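Inorganic polyphosphate/ATP-glucomannokinase (Arthrobacter sp., PDB 1WOQ) phosphorylates glucose and probably mannose, drawing the phosphate from inorganic polyphosphate or ATP. Local coordinates at residues I17-T22 / V80-I85; G27-K32 / G251-A256; L145-G150 / E216-G221; L149-G154 / S184-E189. All blocks are in the same frame, centred on the assembly; numbering follows the deposited sequence.

How the interactions relate
Interactions 1 and 3 each pair two parallel strands, one in each of the two mixed sheets of this ROK-family kinase, with the glucose bound between them; their centres are about 17 Å apart. Interaction 2 adds a helix to the sheet of interaction 1 and touches it, G251 O lying 3.5 Å from T81 CG2. Interaction 4 begins where interaction 3 ends, sharing L149 and G150, and ties the turn after strand 143-149 to a helix start. Interactions 1 and 4, nearest atoms about 5 Å apart, face each other across the cleft: both touch the sugar, and both hydrogen-bond the same phosphate ion, probably from the crystallisation liquor, through G21 and T151.

Interaction 1. Residues I17-T22 / V80-I85; sequences IDIGGT and VTFPGI. With BGC (beta-D-glucopyranose), chain C; PO4 (phosphate ion), chain D.
T81 makes the side-chain polar link between strands 14-19 and 78-82, which run parallel here, their short axes 14° apart. Its hydroxyl is used twice: OG1 donates to D18 OD1 over a very short 2.5 Å and accepts from the backbone N of I19 at 3.0 Å. With chi1 at 71°, OG1 sits between the backbone N and carbonyl carbon of T81, which brings it across to the neighbouring strand. D18 answers with CG anti to its own N, which lets the carboxylate end return to T81 OG1. T81 N donates to I17 O at 2.8 Å, I17 bonds through its backbone to G79 as well, and V80 CA makes a CA-H...O contact with I17 O.

Apolar contacts fill the side bearing I17 and V80, which lie alongside each other, CB of I17 against CG2 of V80. I19 reaches V80 with its tip, CD1 to CG1 at 3.6 Å, and the same methyl comes near the edge of the F82 ring.

Past the strand ends both segments turn to bound groups. G21 N donates to phosphate O4 at 2.8 Å, while P83, centre of an inverse gamma turn, and G84 border the glucose, G84 N lying 3.2 Å from its O3.

Helix 51-66 covers I17 and I19, strand 118-122 flanks V80 and F82 with V120, and D123 and A126 of helix 123-134 pack on T81.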
loop_
_atom_site.group_PDB
_atom_site.type_symbol
_atom_site.label_atom_id
_atom_site.label_comp_id
_atom_site.label_asym_id
_atom_site.label_seq_id
_atom_site.Cartn_x
_atom_site.Cartn_y
_atom_site.Cartn_z
ATOM N N ILE A 17 1.406 8.531 6.401
ATOM C CA ILE A 17 2.684 8.513 5.693
ATOM C C ILE A 17 2.808 7.210 4.910
ATOM O O ILE A 17 2.534 6.139 5.443
ATOM C CB ILE A 17 3.870 8.608 6.693
ATOM C CG1 ILE A 17 3.739 9.873 7.547
ATOM C CG2 ILE A 17 5.200 8.624 5.938
ATOM C CD1 ILE A 17 3.885 11.170 6.767
ATOM N N ASP A 18 3.230 7.302 3.650
ATOM C CA ASP A 18 3.380 6.123 2.801
ATOM C C ASP A 18 4.848 5.968 2.399
ATOM O O ASP A 18 5.404 6.815 1.697
ATOM C CB ASP A 18 2.473 6.279 1.567
ATOM C CG ASP A 18 2.384 5.016 0.719
ATOM O OD1 ASP A 18 2.500 3.896 1.255
ATOM O OD2 ASP A 18 2.170 5.148 -0.502
ATOM N N ILE A 19 5.477 4.896 2.873
ATOM C CA ILE A 19 6.881 4.637 2.566
ATOM C C ILE A 19 6.975 3.774 1.314
ATOM O O ILE A 19 6.576 2.607 1.318
ATOM C CB ILE A 19 7.588 3.918 3.734
ATOM C CG1 ILE A 19 7.574 4.812 4.979
ATOM C CG2 ILE A 19 9.022 3.568 3.339
ATOM C CD1 ILE A 19 8.127 4.152 6.232
ATOM N N GLY A 20 7.501 4.358 0.243
ATOM C CA GLY A 20 7.628 3.631 -1.005
ATOM C C GLY A 20 9.070 3.385 -1.400
ATOM O O GLY A 20 9.995 3.812 -0.709
ATOM N N GLY A 21 9.258 2.697 -2.520
ATOM C CA GLY A 21 10.596 2.402 -2.988
ATOM C C GLY A 21 11.350 3.628 -3.466
ATOM O O GLY A 21 12.556 3.739 -3.247
ATOM N N THR A 22 10.649 4.556 -4.111
ATOM C CA THR A 22 11.292 5.758 -4.627
ATOM C C THR A 22 10.930 7.034 -3.878
ATOM O O THR A 22 11.636 8.034 -3.978
ATOM C CB THR A 22 10.965 5.968 -6.120
ATOM O OG1 THR A 22 9.560 6.201 -6.279
ATOM C CG2 THR A 22 11.366 4.743 -6.926
ATOM N N VAL A 80 1.573 5.103 9.374
ATOM C CA VAL A 80 2.656 4.947 8.407
ATOM C C VAL A 80 2.589 3.579 7.745
ATOM O O VAL A 80 2.256 2.592 8.400
ATOM C CB VAL A 80 4.024 5.080 9.113
ATOM C CG1 VAL A 80 5.154 4.984 8.102
ATOM C CG2 VAL A 80 4.086 6.398 9.879
ATOM N N THR A 81 2.894 3.516 6.452
ATOM C CA THR A 81 2.884 2.233 5.753
ATOM C C THR A 81 4.305 1.726 5.579
ATOM O O THR A 81 5.267 2.490 5.646
ATOM C CB THR A 81 2.267 2.325 4.342
ATOM O OG1 THR A 81 3.161 3.039 3.476
ATOM C CG2 THR A 81 0.917 3.036 4.385
ATOM N N PHE A 82 4.430 0.428 5.339
ATOM C CA PHE A 82 5.732 -0.186 5.138
ATOM C C PHE A 82 5.524 -1.397 4.245
ATOM O O PHE A 82 4.590 -2.169 4.452
ATOM C CB PHE A 82 6.335 -0.626 6.468
ATOM C CG PHE A 82 7.729 -1.154 6.336
ATOM C CD1 PHE A 82 8.814 -0.287 6.340
ATOM C CD2 PHE A 82 7.951 -2.512 6.140
ATOM C CE1 PHE A 82 10.106 -0.767 6.147
ATOM C CE2 PHE A 82 9.239 -3.000 5.947
ATOM C CZ PHE A 82 10.315 -2.127 5.949
ATOM N N PRO A 83 6.400 -1.591 3.246
ATOM C CA PRO A 83 6.277 -2.720 2.325
ATOM C C PRO A 83 6.706 -4.076 2.878
ATOM O O PRO A 83 7.632 -4.693 2.364
ATOM C CB PRO A 83 7.132 -2.280 1.144
ATOM C CG PRO A 83 8.264 -1.589 1.826
ATOM C CD PRO A 83 7.563 -0.753 2.893
ATOM N N GLY A 84 6.022 -4.538 3.917
ATOM C CA GLY A 84 6.346 -5.831 4.493
ATOM C C GLY A 84 5.320 -6.268 5.521
ATOM O O GLY A 84 4.393 -5.523 5.840
ATOM N N ILE A 85 5.476 -7.483 6.035
ATOM C CA ILE A 85 4.570 -8.005 7.050
ATOM C C ILE A 85 4.792 -7.216 8.340
ATOM O O ILE A 85 5.932 -7.059 8.788
ATOM C CB ILE A 85 4.857 -9.499 7.341
ATOM C CG1 ILE A 85 4.612 -10.336 6.084
ATOM C CG2 ILE A 85 3.985 -9.986 8.492
ATOM C CD1 ILE A 85 5.094 -11.785 6.212
HETATM C C2 BGC C . 6.113 -7.004 -0.161
HETATM C C3 BGC C . 4.729 -6.578 0.347
HETATM C C4 BGC C . 4.340 -5.223 -0.264
HETATM C C5 BGC C . 4.449 -5.295 -1.794
HETATM C C6 BGC C . 4.162 -3.978 -2.488
HETATM C C1 BGC C . 6.105 -7.008 -1.692
HETATM O O1 BGC C . 7.353 -7.353 -2.184
HETATM O O2 BGC C . 6.429 -8.298 0.326
HETATM O O3 BGC C . 4.735 -6.488 1.764
HETATM O O4 BGC C . 3.005 -4.892 0.107
HETATM O O5 BGC C . 5.783 -5.700 -2.174
HETATM O O6 BGC C . 4.963 -2.930 -1.963
HETATM P P PO4 D . 6.380 1.364 -4.673
HETATM O O1 PO4 D . 5.727 1.128 -3.246
HETATM O O2 PO4 D . 5.869 0.479 -5.788
HETATM O O3 PO4 D . 5.996 2.840 -4.933
HETATM O O4 PO4 D . 7.865 1.217 -4.386
#

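Interaction 2. Residues G27-K32 / G251-A256; sequences GIVDLK and GIVGAA
V29 meets the helix with its whole branched end. CG2, anti to the carbonyl carbon of V29, runs onto CG2 of I252 at 3.6 Å, the two side chains crossing at a slant; CG1, anti to the backbone N (chi1 -175°), faces CG1 of V253 more loosely at 4.3 Å. One turn on from I252, A256 sets its CB against the fork of the valine, 3.7 Å from V29 CB and close to both methyls. The valine thus touches three side chains of the helix, I252, V253 and A256, one turn separating the first from the last.

I252 also reaches the backbone of the strand. Its CG2 stands 3.7 Å from G27 N, and CD1 comes almost as near to that nitrogen, so the isoleucine lies over the glycine and meets main chain there. At the other end L31, just past the strand, bends its branched tip back to A256: CD2 is 4.1 Å from A256 CB, and CD1 approaches A256 O. No hydrogen bond crosses the contact, which is held by van der Waals packing alone. Beyond it, the strand end is shaped by an Asx turn, in which D30 OD1 accepts from K32 N at 2.7 Å, while D30 OD2 forms a salt bridge with K33.

The short axes of strand and helix pass 8.5 Å apart at -58°. A helix from near the C-terminus, 250-262, thereby packs on an antiparallel strand of the N-terminal sheet, an alpha/beta layer as in the actin-like ATPase fold to which ROK kinases belong.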
loop_
_atom_site.group_PDB
_atom_site.type_symbol
_atom_site.label_atom_id
_atom_site.label_comp_id
_atom_site.label_asym_id
_atom_site.label_seq_id
_atom_site.Cartn_x
_atom_site.Cartn_y
_atom_site.Cartn_z
ATOM N N GLY A 27 0.350 13.068 3.899
ATOM C CA GLY A 27 -0.728 14.010 3.701
ATOM C C GLY A 27 -1.575 14.081 4.950
ATOM O O GLY A 27 -1.532 13.179 5.787
ATOM N N ILE A 28 -2.323 15.169 5.086
ATOM C CA ILE A 28 -3.216 15.355 6.220
ATOM C C ILE A 28 -4.539 14.816 5.696
ATOM O O ILE A 28 -5.081 15.326 4.716
ATOM C CB ILE A 28 -3.319 16.850 6.592
ATOM C CG1 ILE A 28 -1.956 17.327 7.110
ATOM C CG2 ILE A 28 -4.399 17.067 7.647
ATOM C CD1 ILE A 28 -1.838 18.834 7.269
ATOM N N VAL A 29 -5.036 13.765 6.338
ATOM C CA VAL A 29 -6.254 13.109 5.889
ATOM C C VAL A 29 -7.524 13.452 6.649
ATOM O O VAL A 29 -7.571 13.388 7.878
ATOM C CB VAL A 29 -6.074 11.572 5.924
ATOM C CG1 VAL A 29 -7.301 10.878 5.343
ATOM C CG2 VAL A 29 -4.823 11.177 5.145
ATOM N N ASP A 30 -8.549 13.818 5.887
ATOM C CA ASP A 30 -9.865 14.130 6.431
ATOM C C ASP A 30 -10.624 12.814 6.274
ATOM O O ASP A 30 -11.026 12.458 5.166
ATOM C CB ASP A 30 -10.541 15.216 5.595
ATOM C CG ASP A 30 -11.929 15.562 6.100
ATOM O OD1 ASP A 30 -12.692 14.631 6.434
ATOM O OD2 ASP A 30 -12.261 16.763 6.156
ATOM N N LEU A 31 -10.800 12.088 7.372
ATOM C CA LEU A 31 -11.476 10.799 7.318
ATOM C C LEU A 31 -12.960 10.877 6.974
ATOM O O LEU A 31 -13.588 9.860 6.680
ATOM C CB LEU A 31 -11.266 10.039 8.630
ATOM C CG LEU A 31 -9.833 9.509 8.797
ATOM C CD1 LEU A 31 -9.682 8.793 10.126
ATOM C CD2 LEU A 31 -9.508 8.564 7.649
ATOM N N LYS A 32 -13.517 12.080 6.996
ATOM C CA LYS A 32 -14.923 12.248 6.657
ATOM C C LYS A 32 -15.126 12.163 5.149
ATOM O O LYS A 32 -16.151 11.667 4.682
ATOM C CB LYS A 32 -15.441 13.588 7.184
ATOM C CG LYS A 32 -16.028 13.515 8.587
ATOM C CD LYS A 32 -15.067 12.882 9.581
ATOM C CE LYS A 32 -15.730 12.689 10.940
ATOM N NZ LYS A 32 -14.808 12.050 11.923
ATOM N N GLY A 251 -2.160 4.750 0.072
ATOM C CA GLY A 251 -1.420 4.380 1.271
ATOM C C GLY A 251 -1.578 5.400 2.383
ATOM O O GLY A 251 -1.774 5.050 3.548
ATOM N N ILE A 252 -1.480 6.674 2.020
ATOM C CA ILE A 252 -1.628 7.761 2.979
ATOM C C ILE A 252 -2.990 7.690 3.675
ATOM O O ILE A 252 -3.086 7.734 4.907
ATOM C CB ILE A 252 -1.493 9.126 2.268
ATOM C CG1 ILE A 252 -0.036 9.335 1.839
ATOM C CG2 ILE A 252 -1.976 10.254 3.186
ATOM C CD1 ILE A 252 0.178 10.526 0.930
ATOM N N VAL A 253 -4.044 7.577 2.876
ATOM C CA VAL A 253 -5.394 7.514 3.420
ATOM C C VAL A 253 -5.589 6.256 4.252
ATOM O O VAL A 253 -6.112 6.318 5.359
ATOM C CB VAL A 253 -6.446 7.565 2.289
ATOM C CG1 VAL A 253 -7.849 7.375 2.859
ATOM C CG2 VAL A 253 -6.346 8.901 1.573
ATOM N N GLY A 254 -5.142 5.118 3.727
ATOM C CA GLY A 254 -5.284 3.870 4.457
ATOM C C GLY A 254 -4.571 3.877 5.799
ATOM O O GLY A 254 -5.043 3.281 6.764
ATOM N N ALA A 255 -3.423 4.547 5.866
ATOM C CA ALA A 255 -2.666 4.616 7.111
ATOM C C ALA A 255 -3.461 5.382 8.165
ATOM O O ALA A 255 -3.451 5.026 9.341
ATOM C CB ALA A 255 -1.321 5.295 6.871
ATOM N N ALA A 256 -4.150 6.434 7.732
ATOM C CA ALA A 256 -4.958 7.243 8.640
ATOM C C ALA A 256 -6.154 6.423 9.117
ATOM O O ALA A 256 -6.506 6.445 10.298
ATOM C CB ALA A 256 -5.430 8.509 7.936
#

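Interaction 3. Residues L145-G150 / E216-G221; sequences LVITLG and ELFIVG
L145 and F218 open the apolar side of this parallel strand pair, part of the second mixed sheet of an actin-like ATPase fold. They lie side by side and point the same way, with L145 CD1 4.0 Å from CE2 of the phenyl ring; CG of F218 is anti to its carbonyl carbon (chi1 -88°), and the CD2-CE2 side of the ring is turned to the leucine. I147 adds CG1 beside CD2 of the ring, and farther along the same pair of strands L149 CD1 meets V220 CG1 at 3.8 Å. Helix 195-213 covers this side: F206 meets the F218 ring edge-to-face, V209 packs on L145 and F218, and Y198 on L149. On the reverse side V146 and I219 touch more lightly, CG2 to CD1 at 4.2 Å, while G221 sits beside T148 and brings the strands to their closest CA pair, 4.1 Å.

Between the two layers runs the polar seam, five backbone hydrogen bonds. L145 N donates to L217 O, I219 N to L145 O, I147 N to I219 O at 2.8 Å and G221 N to I147 O, also at 2.8 Å. CA-H...O contacts from F218, V146, V220 and T148 use the carbonyl oxygens of L145, I219, I147 and G221 respectively. The strand directions differ by 24°, and the last bond departs from the others in its approach: L149 N lies 3.0 Å from G221 O but stands above the carbonyl plane, 51° out of it.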
loop_
_atom_site.group_PDB
_atom_site.type_symbol
_atom_site.label_atom_id
_atom_site.label_comp_id
_atom_site.label_asym_id
_atom_site.label_seq_id
_atom_site.Cartn_x
_atom_site.Cartn_y
_atom_site.Cartn_z
ATOM N N LEU A 145 -10.127 -8.629 -3.313
ATOM C CA LEU A 145 -8.670 -8.612 -3.269
ATOM C C LEU A 145 -8.095 -7.431 -4.027
ATOM O O LEU A 145 -8.317 -7.279 -5.225
ATOM C CB LEU A 145 -8.111 -9.927 -3.831
ATOM C CG LEU A 145 -8.627 -11.196 -3.140
ATOM C CD1 LEU A 145 -8.045 -12.430 -3.824
ATOM C CD2 LEU A 145 -8.252 -11.170 -1.666
ATOM N N VAL A 146 -7.363 -6.585 -3.309
ATOM C CA VAL A 146 -6.734 -5.416 -3.907
ATOM C C VAL A 146 -5.286 -5.800 -4.196
ATOM O O VAL A 146 -4.504 -6.042 -3.279
ATOM C CB VAL A 146 -6.773 -4.215 -2.939
ATOM C CG1 VAL A 146 -6.256 -2.961 -3.638
ATOM C CG2 VAL A 146 -8.199 -3.993 -2.453
ATOM N N ILE A 147 -4.950 -5.886 -5.477
ATOM C CA ILE A 147 -3.606 -6.265 -5.897
ATOM C C ILE A 147 -2.892 -5.026 -6.420
ATOM O O ILE A 147 -3.364 -4.396 -7.363
ATOM C CB ILE A 147 -3.666 -7.316 -7.029
ATOM C CG1 ILE A 147 -4.449 -8.549 -6.563
ATOM C CG2 ILE A 147 -2.261 -7.685 -7.479
ATOM C CD1 ILE A 147 -3.834 -9.284 -5.373
ATOM N N THR A 148 -1.763 -4.674 -5.809
ATOM C CA THR A 148 -1.014 -3.505 -6.253
ATOM C C THR A 148 0.196 -3.911 -7.094
ATOM O O THR A 148 0.946 -4.824 -6.736
ATOM C CB THR A 148 -0.549 -2.643 -5.052
ATOM O OG1 THR A 148 0.379 -3.381 -4.248
ATOM C CG2 THR A 148 -1.743 -2.255 -4.195
ATOM N N LEU A 149 0.372 -3.231 -8.222
ATOM C CA LEU A 149 1.479 -3.516 -9.129
ATOM C C LEU A 149 2.484 -2.366 -9.131
ATOM O O LEU A 149 2.171 -1.261 -9.559
ATOM C CB LEU A 149 0.938 -3.739 -10.545
ATOM C CG LEU A 149 -0.145 -4.816 -10.678
ATOM C CD1 LEU A 149 -0.715 -4.800 -12.087
ATOM C CD2 LEU A 149 0.443 -6.185 -10.351
ATOM N N GLY A 150 3.692 -2.630 -8.646
ATOM C CA GLY A 150 4.707 -1.593 -8.602
ATOM C C GLY A 150 6.070 -2.233 -8.469
ATOM O O GLY A 150 6.383 -3.160 -9.211
ATOM N N GLU A 216 -15.067 -11.803 -5.059
ATOM C CA GLU A 216 -16.222 -11.108 -5.612
ATOM C C GLU A 216 -15.713 -10.022 -6.557
ATOM O O GLU A 216 -16.397 -9.635 -7.506
ATOM C CB GLU A 216 -17.027 -10.444 -4.493
ATOM C CG GLU A 216 -17.577 -11.395 -3.442
ATOM C CD GLU A 216 -18.497 -12.443 -4.032
ATOM O OE1 GLU A 216 -19.346 -12.079 -4.875
ATOM O OE2 GLU A 216 -18.375 -13.625 -3.647
ATOM N N LEU A 217 -14.501 -9.544 -6.292
ATOM C CA LEU A 217 -13.922 -8.466 -7.085
ATOM C C LEU A 217 -12.411 -8.359 -6.925
ATOM O O LEU A 217 -11.865 -8.651 -5.866
ATOM C CB LEU A 217 -14.546 -7.130 -6.656
ATOM C CG LEU A 217 -14.044 -5.823 -7.277
ATOM C CD1 LEU A 217 -14.507 -5.749 -8.722
ATOM C CD2 LEU A 217 -14.579 -4.625 -6.489
ATOM N N PHE A 218 -11.753 -7.939 -8.000
ATOM C CA PHE A 218 -10.311 -7.707 -8.007
ATOM C C PHE A 218 -10.190 -6.204 -8.220
ATOM O O PHE A 218 -10.872 -5.651 -9.079
ATOM C CB PHE A 218 -9.633 -8.390 -9.202
ATOM C CG PHE A 218 -9.205 -9.807 -8.954
ATOM C CD1 PHE A 218 -9.561 -10.813 -9.851
ATOM C CD2 PHE A 218 -8.385 -10.131 -7.876
ATOM C CE1 PHE A 218 -9.105 -12.121 -9.684
ATOM C CE2 PHE A 218 -7.922 -11.437 -7.701
ATOM C CZ PHE A 218 -8.284 -12.432 -8.609
ATOM N N ILE A 219 -9.346 -5.543 -7.439
ATOM C CA ILE A 219 -9.123 -4.111 -7.607
ATOM C C ILE A 219 -7.623 -3.982 -7.838
ATOM O O ILE A 219 -6.830 -4.434 -7.019
ATOM C CB ILE A 219 -9.515 -3.310 -6.353
ATOM C CG1 ILE A 219 -11.017 -3.449 -6.091
ATOM C CG2 ILE A 219 -9.149 -1.843 -6.545
ATOM C CD1 ILE A 219 -11.470 -2.849 -4.772
ATOM N N VAL A 220 -7.237 -3.385 -8.959
ATOM C CA VAL A 220 -5.824 -3.246 -9.272
ATOM C C VAL A 220 -5.276 -1.877 -8.906
ATOM O O VAL A 220 -5.720 -0.854 -9.431
ATOM C CB VAL A 220 -5.561 -3.517 -10.768
ATOM C CG1 VAL A 220 -4.066 -3.426 -11.055
ATOM C CG2 VAL A 220 -6.098 -4.898 -11.146
ATOM N N GLY A 221 -4.305 -1.877 -7.996
ATOM C CA GLY A 221 -3.684 -0.642 -7.561
ATOM C C GLY A 221 -2.240 -0.547 -8.016
ATOM O O GLY A 221 -1.799 -1.303 -8.882
#

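Interaction 4. Residues L149-G154 / S184-E189; sequences LGTGIG and SAVARE. With BGC (beta-D-glucopyranose), chain C; PO4 (phosphate ion), chain D.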
loop_
_atom_site.group_PDB
_atom_site.type_symbol
_atom_site.label_atom_id
_atom_site.label_comp_id
_atom_site.label_asym_id
_atom_site.label_seq_id
_atom_site.Cartn_x
_atom_site.Cartn_y
_atom_site.Cartn_z
ATOM N N LEU A 149 0.372 -3.231 -8.222
ATOM C CA LEU A 149 1.479 -3.516 -9.129
ATOM C C LEU A 149 2.484 -2.366 -9.131
ATOM O O LEU A 149 2.171 -1.261 -9.559
ATOM C CB LEU A 149 0.938 -3.739 -10.545
ATOM C CG LEU A 149 -0.145 -4.816 -10.678
ATOM C CD1 LEU A 149 -0.715 -4.800 -12.087
ATOM C CD2 LEU A 149 0.443 -6.185 -10.351
ATOM N N GLY A 150 3.692 -2.630 -8.646
ATOM C CA GLY A 150 4.707 -1.593 -8.602
ATOM C C GLY A 150 6.070 -2.233 -8.469
ATOM O O GLY A 150 6.383 -3.160 -9.211
ATOM N N THR A 151 6.881 -1.741 -7.536
ATOM C CA THR A 151 8.208 -2.310 -7.310
ATOM C C THR A 151 8.006 -3.789 -6.989
ATOM O O THR A 151 8.710 -4.660 -7.495
ATOM C CB THR A 151 8.915 -1.606 -6.135
ATOM O OG1 THR A 151 9.137 -0.232 -6.476
ATOM C CG2 THR A 151 10.252 -2.270 -5.834
ATOM N N GLY A 152 7.020 -4.063 -6.147
ATOM C CA GLY A 152 6.699 -5.436 -5.809
ATOM C C GLY A 152 5.219 -5.605 -6.086
ATOM O O GLY A 152 4.583 -4.701 -6.631
ATOM N N ILE A 153 4.667 -6.764 -5.753
ATOM C CA ILE A 153 3.240 -6.975 -5.934
ATOM C C ILE A 153 2.669 -7.050 -4.527
ATOM O O ILE A 153 3.080 -7.887 -3.727
ATOM C CB ILE A 153 2.930 -8.280 -6.694
ATOM C CG1 ILE A 153 3.376 -8.137 -8.156
ATOM C CG2 ILE A 153 1.422 -8.585 -6.616
ATOM C CD1 ILE A 153 3.063 -9.343 -9.031
ATOM N N GLY A 154 1.752 -6.142 -4.218
ATOM C CA GLY A 154 1.154 -6.137 -2.902
ATOM C C GLY A 154 -0.253 -6.676 -2.975
ATOM O O GLY A 154 -0.843 -6.751 -4.056
ATOM N N SER A 184 5.777 -7.884 -11.502
ATOM C CA SER A 184 5.697 -6.556 -10.896
ATOM C C SER A 184 5.871 -5.539 -12.022
ATOM O O SER A 184 6.230 -5.903 -13.144
ATOM C CB SER A 184 6.807 -6.360 -9.864
ATOM O OG SER A 184 8.078 -6.376 -10.488
ATOM N N ALA A 185 5.615 -4.268 -11.731
ATOM C CA ALA A 185 5.765 -3.226 -12.741
ATOM C C ALA A 185 7.229 -3.163 -13.160
ATOM O O ALA A 185 7.552 -2.918 -14.325
ATOM C CB ALA A 185 5.318 -1.884 -12.180
ATOM N N VAL A 186 8.113 -3.396 -12.197
ATOM C CA VAL A 186 9.546 -3.377 -12.448
ATOM C C VAL A 186 9.957 -4.528 -13.365
ATOM O O VAL A 186 10.707 -4.338 -14.322
ATOM C CB VAL A 186 10.326 -3.470 -11.118
ATOM C CG1 VAL A 186 11.784 -3.817 -11.379
ATOM C CG2 VAL A 186 10.218 -2.144 -10.369
ATOM N N ALA A 187 9.454 -5.724 -13.076
ATOM C CA ALA A 187 9.782 -6.897 -13.879
ATOM C C ALA A 187 9.364 -6.712 -15.335
ATOM O O ALA A 187 10.059 -7.159 -16.248
ATOM C CB ALA A 187 9.105 -8.139 -13.288
ATOM N N ARG A 188 8.230 -6.052 -15.553
ATOM C CA ARG A 188 7.735 -5.827 -16.909
ATOM C C ARG A 188 8.755 -5.067 -17.752
ATOM O O ARG A 188 9.018 -5.426 -18.902
ATOM C CB ARG A 188 6.430 -5.033 -16.885
ATOM C CG ARG A 188 5.779 -4.881 -18.263
ATOM C CD ARG A 188 4.612 -3.905 -18.227
ATOM N NE ARG A 188 5.048 -2.514 -18.336
ATOM C CZ ARG A 188 5.297 -1.891 -19.485
ATOM N NH1 ARG A 188 5.692 -0.625 -19.480
ATOM N NH2 ARG A 188 5.137 -2.525 -20.643
ATOM N N GLU A 189 9.319 -4.011 -17.176
ATOM C CA GLU A 189 10.306 -3.196 -17.878
ATOM C C GLU A 189 11.625 -3.938 -18.038
ATOM O O GLU A 189 12.233 -3.912 -19.108
ATOM C CB GLU A 189 10.535 -1.882 -17.122
ATOM C CG GLU A 189 11.555 -0.934 -17.762
ATOM C CD GLU A 189 12.975 -1.469 -17.717
ATOM O OE1 GLU A 189 13.387 -1.959 -16.648
ATOM O OE2 GLU A 189 13.680 -1.393 -18.747
HETATM C C2 BGC C . 6.113 -7.004 -0.161
HETATM C C3 BGC C . 4.729 -6.578 0.347
HETATM C C4 BGC C . 4.340 -5.223 -0.264
HETATM C C5 BGC C . 4.449 -5.295 -1.794
HETATM C C6 BGC C . 4.162 -3.978 -2.488
HETATM C C1 BGC C . 6.105 -7.008 -1.692
HETATM O O1 BGC C . 7.353 -7.353 -2.184
HETATM O O2 BGC C . 6.429 -8.298 0.326
HETATM O O3 BGC C . 4.735 -6.488 1.764
HETATM O O4 BGC C . 3.005 -4.892 0.107
HETATM O O5 BGC C . 5.783 -5.700 -2.174
HETATM O O6 BGC C . 4.963 -2.930 -1.963
HETATM P P PO4 D . 6.380 1.364 -4.673
HETATM O O1 PO4 D . 5.727 1.128 -3.246
HETATM O O2 PO4 D . 5.869 0.479 -5.788
HETATM O O3 PO4 D . 5.996 2.840 -4.933
HETATM O O4 PO4 D . 7.865 1.217 -4.386
#
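A glycine-rich turn in the sugar pocket, leading from strand 143-149 into strand 153-159, meets the first turn of helix 185-190. G150 O is the main link. A185 N donates to it at 2.9 Å, in the carbonyl plane and on a lone pair, and V186 N adds a weak bond at 3.5 Å; this carbonyl therefore lies against amides at the helix start. S184 is the N-cap: its OG, set between its own N and carbonyl carbon (chi1 65°), accepts from A187 N at 3.0 Å. The CB of S184 rests against two carbonyl oxygens of the turn, 3.3 Å from G150 O and slightly farther from T151 O.

Van der Waals contacts with the backbone flank this polar centre. A185 CB lies over G150, V186 CG2 reaches T151 CA at 3.7 Å, and I153 CG1 packs against S184 CA.

The other side of the turn serves the bound groups. T151 holds the phosphate ion, probably from the crystallisation liquor, twice: its N points almost straight at O2 (175°) and its OG1 donates to O4 at 2.8 Å. G152, I153 and G154 line the glucose.

E180, in the helix just before S184, bonds to I153 N, to S184 OG through its backbone oxygen, and to the sugar. Helix 195-213 packs alongside, with Y205 on I153 and Y198 on L149.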